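Local coordinates for Glyoxalase/bleomycin resistance protein/dioxygenase (Albidiferax ferrireducens T118, PDB 4QB5), which belongs to the glyoxalase/bleomycin resistance protein/dioxygenase superfamily and may act as a dioxygenase, at residues 29-34 against 134-139; 127-132 against 139-144. One frame throughout, in Å; residues are numbered along the deposited sequence.

The chain begins with strand 24-30, which borders the first of two four-stranded mixed sheets. It runs through 29-34 into helix 34-46, completes that sheet and then builds the second one. Contact 1 closes a loop of about 100 residues. It brings the turn 134-139 of the second sheet back to the end of the first strand. Contact 2 closes a much shorter loop: it is the hairpin of 127-132 with 139-144, and the turn of contact 1 lies at its closed end. The two contacts therefore cross along the chain and share K139. Their centres lie about 17 Å apart, on opposite sides of the chain's centre. Both touch the second subunit.

Contact 1: 29-34 against 134-139; sequences VGVNDL and DPDGNK
D136 reaches from its turn to the backbone N of N32 and the V31 side chain and carries this contact. Its CG stands anti to the carbonyl carbon (chi1 -68°), which aims the carboxylate at the other segment. OD1 accepts the backbone N of N32 at 2.8 Å, and the donor sits above the carboxylate plane, 43° out of it. OD2 lies against the V31 side chain, 3.4 Å from CB. The same OD2 takes a bond from a water that also bridges D33 N and D33 O. Both carboxylate oxygens are thus held, which should limit rotation of the group. The V29 and N138 side chains run past one another head to tail, with V29 CB 3.9 Å from N138 CG. Within the 134-139 turn, D134 OD1 accepts D136 N (2.8 Å) and N138 N (2.9 Å) from opposite faces of its carboxylate plane. This double grip shapes the turn that presents D136. D134 OD2 bonds Y41 OH of helix 34-46. D33 is the N-cap of that helix, with OD1 accepting V36 N. The 134-139 segment combines an Asx turn at D134 with a type I beta turn from D134 to G137, at the closed end of a beta hairpin.

Contact 2: 127-132 against 139-144; sequences LYLAYL and KICALH
L129, Y131, C141 and L143 form the apolar centre on one face of this antiparallel beta hairpin, whose strands are the inner pair of the second four-stranded sheet. L129 and L143 run alongside each other in the same direction, with L129 CD2 3.8 Å from L143 CD1. L127 crosses L143 further along, CD2 to CD2. C141 sits over one face of the Y131 ring in a CH-pi contact, its CB 3.9 Å from the ring centroid and offset toward the rim. A chi1 of 63° sets C141 SG between its own backbone N and carbonyl carbon and carries it to the same ring, which it meets obliquely, 4.5 Å from the centroid. The sulfur also approaches L129 CD2. The second subunit touches this face: its H26 packs on C141 and its S25 on L143. On the other face L132 CB meets I140 CG1 at 3.9 Å, beside A130 and A142. Helices 34-46 and 95-107 cover that side. Outward, the polar ends of Y128 and H144 turn to other partners: Y128 OH bonds D99, and H144 ND1 bonds A92 O. Between the strands, Y128-H144, A130-A142 and L132-I140 are hydrogen-bonded pairs with two bonds each. Y128 N meets H144 O at 2.8 Å in the carbonyl plane, with an N-H...O angle of 175°.

Contact 1: 29-34 against 134-139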
loop_
_atom_site.group_PDB
_atom_site.type_symbol
_atom_site.label_atom_id
_atom_site.label_comp_id
_atom_site.label_asym_id
_atom_site.label_seq_id
_atom_site.Cartn_x
_atom_site.Cartn_y
_atom_site.Cartn_z
ATOM N N VAL C 29 4.333 4.544 -3.716
ATOM C CA VAL C 29 5.324 3.597 -4.237
ATOM C C VAL C 29 6.489 4.371 -4.824
ATOM O O VAL C 29 6.341 5.500 -5.265
ATOM C CB VAL C 29 4.777 2.603 -5.299
ATOM C CG1 VAL C 29 3.684 1.722 -4.698
ATOM C CG2 VAL C 29 4.260 3.321 -6.553
ATOM N N GLY C 30 7.658 3.734 -4.850
ATOM C CA GLY C 30 8.823 4.375 -5.439
ATOM C C GLY C 30 8.947 4.148 -6.913
ATOM O O GLY C 30 8.646 3.080 -7.419
ATOM N N VAL C 31 9.319 5.180 -7.653
ATOM C CA VAL C 31 9.535 5.001 -9.092
ATOM C C VAL C 31 10.883 5.612 -9.488
ATOM O O VAL C 31 11.364 6.518 -8.821
ATOM C CB VAL C 31 8.393 5.680 -9.909
ATOM C CG1 VAL C 31 7.059 5.129 -9.501
ATOM C CG2 VAL C 31 8.383 7.195 -9.740
ATOM N N ASN C 32 11.492 5.102 -10.550
ATOM C CA ASN C 32 12.799 5.564 -10.987
ATOM C C ASN C 32 12.702 6.597 -12.098
ATOM O O ASN C 32 13.658 7.326 -12.336
ATOM C CB ASN C 32 13.727 4.377 -11.311
ATOM C CG ASN C 32 14.303 3.687 -10.003
ATOM O OD1 ASN C 32 14.288 2.419 -9.843
ATOM N ND2 ASN C 32 14.835 4.516 -9.089
ATOM N N ASP C 33 11.504 6.740 -12.673
ATOM C CA ASP C 33 11.254 7.769 -13.701
ATOM C C ASP C 33 9.856 8.309 -13.577
ATOM O O ASP C 33 8.859 7.655 -14.016
ATOM C CB ASP C 33 11.458 7.161 -15.082
ATOM C CG ASP C 33 11.410 8.226 -16.186
ATOM O OD1 ASP C 33 10.643 9.226 -16.037
ATOM O OD2 ASP C 33 12.144 8.043 -17.157
ATOM N N LEU C 34 9.765 9.467 -12.934
ATOM C CA LEU C 34 8.490 10.018 -12.598
ATOM C C LEU C 34 7.527 10.253 -13.782
ATOM O O LEU C 34 6.314 10.057 -13.647
ATOM C CB LEU C 34 8.659 11.287 -11.826
ATOM C CG LEU C 34 8.859 11.221 -10.342
ATOM C CD1 LEU C 34 9.300 12.594 -9.850
ATOM C CD2 LEU C 34 7.632 10.782 -9.582
ATOM N N ASP C 134 3.849 -2.503 -12.584
ATOM C CA ASP C 134 4.088 -1.203 -13.169
ATOM C C ASP C 134 5.513 -1.196 -13.811
ATOM O O ASP C 134 6.243 -2.198 -13.771
ATOM C CB ASP C 134 3.757 -0.068 -12.164
ATOM C CG ASP C 134 4.868 0.225 -11.152
ATOM O OD1 ASP C 134 5.964 -0.399 -11.186
ATOM O OD2 ASP C 134 4.634 1.135 -10.278
ATOM N N PRO C 135 5.867 -0.110 -14.456
ATOM C CA PRO C 135 7.150 -0.024 -15.152
ATOM C C PRO C 135 8.320 -0.228 -14.241
ATOM O O PRO C 135 9.332 -0.630 -14.727
ATOM C CB PRO C 135 7.161 1.412 -15.720
ATOM C CG PRO C 135 5.707 1.711 -15.923
ATOM C CD PRO C 135 4.998 1.043 -14.750
ATOM N N ASP C 136 8.162 -0.001 -12.932
ATOM C CA ASP C 136 9.243 -0.240 -11.944
ATOM C C ASP C 136 9.204 -1.613 -11.285
ATOM O O ASP C 136 10.034 -1.883 -10.473
ATOM C CB ASP C 136 9.195 0.851 -10.875
ATOM C CG ASP C 136 9.577 2.215 -11.441
ATOM O OD1 ASP C 136 10.787 2.553 -11.452
ATOM O OD2 ASP C 136 8.695 2.922 -11.947
ATOM N N GLY C 137 8.270 -2.486 -11.652
ATOM C CA GLY C 137 8.163 -3.774 -10.991
ATOM C C GLY C 137 7.237 -3.712 -9.756
ATOM O O GLY C 137 6.987 -4.733 -9.101
ATOM N N ASN C 138 6.673 -2.572 -9.413
ATOM C CA ASN C 138 5.655 -2.604 -8.343
ATOM C C ASN C 138 4.448 -3.479 -8.727
ATOM O O ASN C 138 3.881 -3.322 -9.808
ATOM C CB ASN C 138 5.142 -1.213 -7.952
ATOM C CG ASN C 138 6.259 -0.275 -7.481
ATOM O OD1 ASN C 138 6.501 0.778 -8.080
ATOM N ND2 ASN C 138 6.928 -0.645 -6.410
ATOM N N LYS C 139 4.044 -4.393 -7.828
ATOM C CA LYS C 139 2.969 -5.316 -8.112
ATOM C C LYS C 139 1.665 -4.721 -7.689
ATOM O O LYS C 139 1.529 -4.320 -6.539
ATOM C CB LYS C 139 3.206 -6.672 -7.390
ATOM C CG LYS C 139 2.230 -7.738 -7.811
ATOM C CD LYS C 139 2.619 -9.085 -7.192
ATOM C CE LYS C 139 1.815 -10.192 -7.804
ATOM N NZ LYS C 139 1.951 -11.424 -6.964
HETATM O O HOH W 1 9.588 4.860 -13.526
#

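Contact 2: 127-132 against 139-144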
loop_
_atom_site.group_PDB
_atom_site.type_symbol
_atom_site.label_atom_id
_atom_site.label_comp_id
_atom_site.label_asym_id
_atom_site.label_seq_id
_atom_site.Cartn_x
_atom_site.Cartn_y
_atom_site.Cartn_z
ATOM N N LEU C 127 -14.368 -12.894 -6.106
ATOM C CA LEU C 127 -13.702 -11.646 -6.504
ATOM C C LEU C 127 -13.310 -11.719 -7.934
ATOM O O LEU C 127 -12.909 -12.779 -8.395
ATOM C CB LEU C 127 -12.380 -11.484 -5.741
ATOM C CG LEU C 127 -12.488 -11.503 -4.235
ATOM C CD1 LEU C 127 -11.085 -11.686 -3.647
ATOM C CD2 LEU C 127 -13.206 -10.259 -3.753
ATOM N N TYR C 128 -13.251 -10.559 -8.579
ATOM C CA TYR C 128 -12.573 -10.479 -9.864
ATOM C C TYR C 128 -11.271 -9.654 -9.659
ATOM O O TYR C 128 -11.251 -8.604 -9.028
ATOM C CB TYR C 128 -13.482 -9.853 -10.882
ATOM C CG TYR C 128 -13.002 -10.017 -12.282
ATOM C CD1 TYR C 128 -12.031 -9.165 -12.812
ATOM C CD2 TYR C 128 -13.518 -11.003 -13.100
ATOM C CE1 TYR C 128 -11.589 -9.307 -14.113
ATOM C CE2 TYR C 128 -13.070 -11.151 -14.393
ATOM C CZ TYR C 128 -12.109 -10.312 -14.888
ATOM O OH TYR C 128 -11.656 -10.449 -16.172
ATOM N N LEU C 129 -10.195 -10.154 -10.204
ATOM C CA LEU C 129 -8.886 -9.579 -10.012
ATOM C C LEU C 129 -8.163 -9.443 -11.343
ATOM O O LEU C 129 -8.179 -10.361 -12.135
ATOM C CB LEU C 129 -8.073 -10.561 -9.191
ATOM C CG LEU C 129 -8.375 -10.613 -7.704
ATOM C CD1 LEU C 129 -7.704 -11.835 -7.081
ATOM C CD2 LEU C 129 -7.773 -9.352 -7.132
ATOM N N ALA C 130 -7.430 -8.354 -11.527
ATOM C CA ALA C 130 -6.503 -8.227 -12.640
ATOM C C ALA C 130 -5.169 -7.704 -12.111
ATOM O O ALA C 130 -5.130 -6.575 -11.561
ATOM C CB ALA C 130 -7.082 -7.225 -13.663
ATOM N N TYR C 131 -4.118 -8.485 -12.282
ATOM C CA TYR C 131 -2.786 -8.187 -11.789
ATOM C C TYR C 131 -1.835 -7.633 -12.818
ATOM O O TYR C 131 -1.820 -8.083 -13.929
ATOM C CB TYR C 131 -2.131 -9.433 -11.180
ATOM C CG TYR C 131 -2.651 -9.856 -9.785
ATOM C CD1 TYR C 131 -2.089 -9.355 -8.612
ATOM C CD2 TYR C 131 -3.679 -10.770 -9.669
ATOM C CE1 TYR C 131 -2.534 -9.756 -7.349
ATOM C CE2 TYR C 131 -4.156 -11.178 -8.419
ATOM C CZ TYR C 131 -3.590 -10.663 -7.264
ATOM O OH TYR C 131 -4.054 -11.116 -6.040
ATOM N N LEU C 132 -0.982 -6.695 -12.407
ATOM C CA LEU C 132 0.084 -6.122 -13.259
ATOM C C LEU C 132 1.324 -5.824 -12.441
ATOM O O LEU C 132 1.252 -5.724 -11.217
ATOM C CB LEU C 132 -0.303 -4.719 -13.796
ATOM C CG LEU C 132 -1.450 -4.619 -14.756
ATOM C CD1 LEU C 132 -1.902 -3.164 -14.818
ATOM C CD2 LEU C 132 -1.028 -5.151 -16.141
ATOM N N LYS C 139 4.044 -4.393 -7.828
ATOM C CA LYS C 139 2.969 -5.316 -8.112
ATOM C C LYS C 139 1.665 -4.721 -7.689
ATOM O O LYS C 139 1.529 -4.320 -6.539
ATOM C CB LYS C 139 3.206 -6.672 -7.390
ATOM C CG LYS C 139 2.230 -7.738 -7.811
ATOM C CD LYS C 139 2.619 -9.085 -7.192
ATOM C CE LYS C 139 1.815 -10.192 -7.804
ATOM N NZ LYS C 139 1.951 -11.424 -6.964
ATOM N N ILE C 140 0.710 -4.635 -8.622
ATOM C CA ILE C 140 -0.566 -3.922 -8.368
ATOM C C ILE C 140 -1.706 -4.752 -8.928
ATOM O O ILE C 140 -1.496 -5.640 -9.749
ATOM C CB ILE C 140 -0.565 -2.482 -8.974
ATOM C CG1 ILE C 140 -0.486 -2.566 -10.515
ATOM C CG2 ILE C 140 0.607 -1.682 -8.388
ATOM C CD1 ILE C 140 -0.394 -1.239 -11.229
ATOM N N CYS C 141 -2.919 -4.511 -8.486
ATOM C CA CYS C 141 -4.069 -5.157 -9.098
ATOM C C CYS C 141 -5.275 -4.304 -8.919
ATOM O O CYS C 141 -5.274 -3.307 -8.136
ATOM C CB CYS C 141 -4.341 -6.557 -8.524
ATOM S SG CYS C 141 -4.729 -6.476 -6.812
ATOM N N ALA C 142 -6.243 -4.588 -9.744
ATOM C CA ALA C 142 -7.592 -4.011 -9.577
ATOM C C ALA C 142 -8.506 -5.147 -9.091
ATOM O O ALA C 142 -8.420 -6.301 -9.587
ATOM C CB ALA C 142 -8.109 -3.420 -10.888
ATOM N N LEU C 143 -9.314 -4.856 -8.085
ATOM C CA LEU C 143 -10.178 -5.869 -7.496
ATOM C C LEU C 143 -11.601 -5.383 -7.424
ATOM O O LEU C 143 -11.886 -4.261 -6.926
ATOM C CB LEU C 143 -9.688 -6.196 -6.079
ATOM C CG LEU C 143 -10.459 -7.210 -5.227
ATOM C CD1 LEU C 143 -9.553 -7.833 -4.158
ATOM C CD2 LEU C 143 -11.627 -6.553 -4.547
ATOM N N HIS C 144 -12.522 -6.229 -7.885
ATOM C CA HIS C 144 -13.917 -5.984 -7.738
ATOM C C HIS C 144 -14.571 -7.145 -6.967
ATOM O O HIS C 144 -14.408 -8.299 -7.318
ATOM C CB HIS C 144 -14.549 -5.865 -9.110
ATOM C CG HIS C 144 -16.036 -5.799 -9.060
ATOM N ND1 HIS C 144 -16.714 -4.776 -8.435
ATOM C CD2 HIS C 144 -16.975 -6.677 -9.466
ATOM C CE1 HIS C 144 -18.009 -5.012 -8.475
ATOM N NE2 HIS C 144 -18.189 -6.162 -9.090
#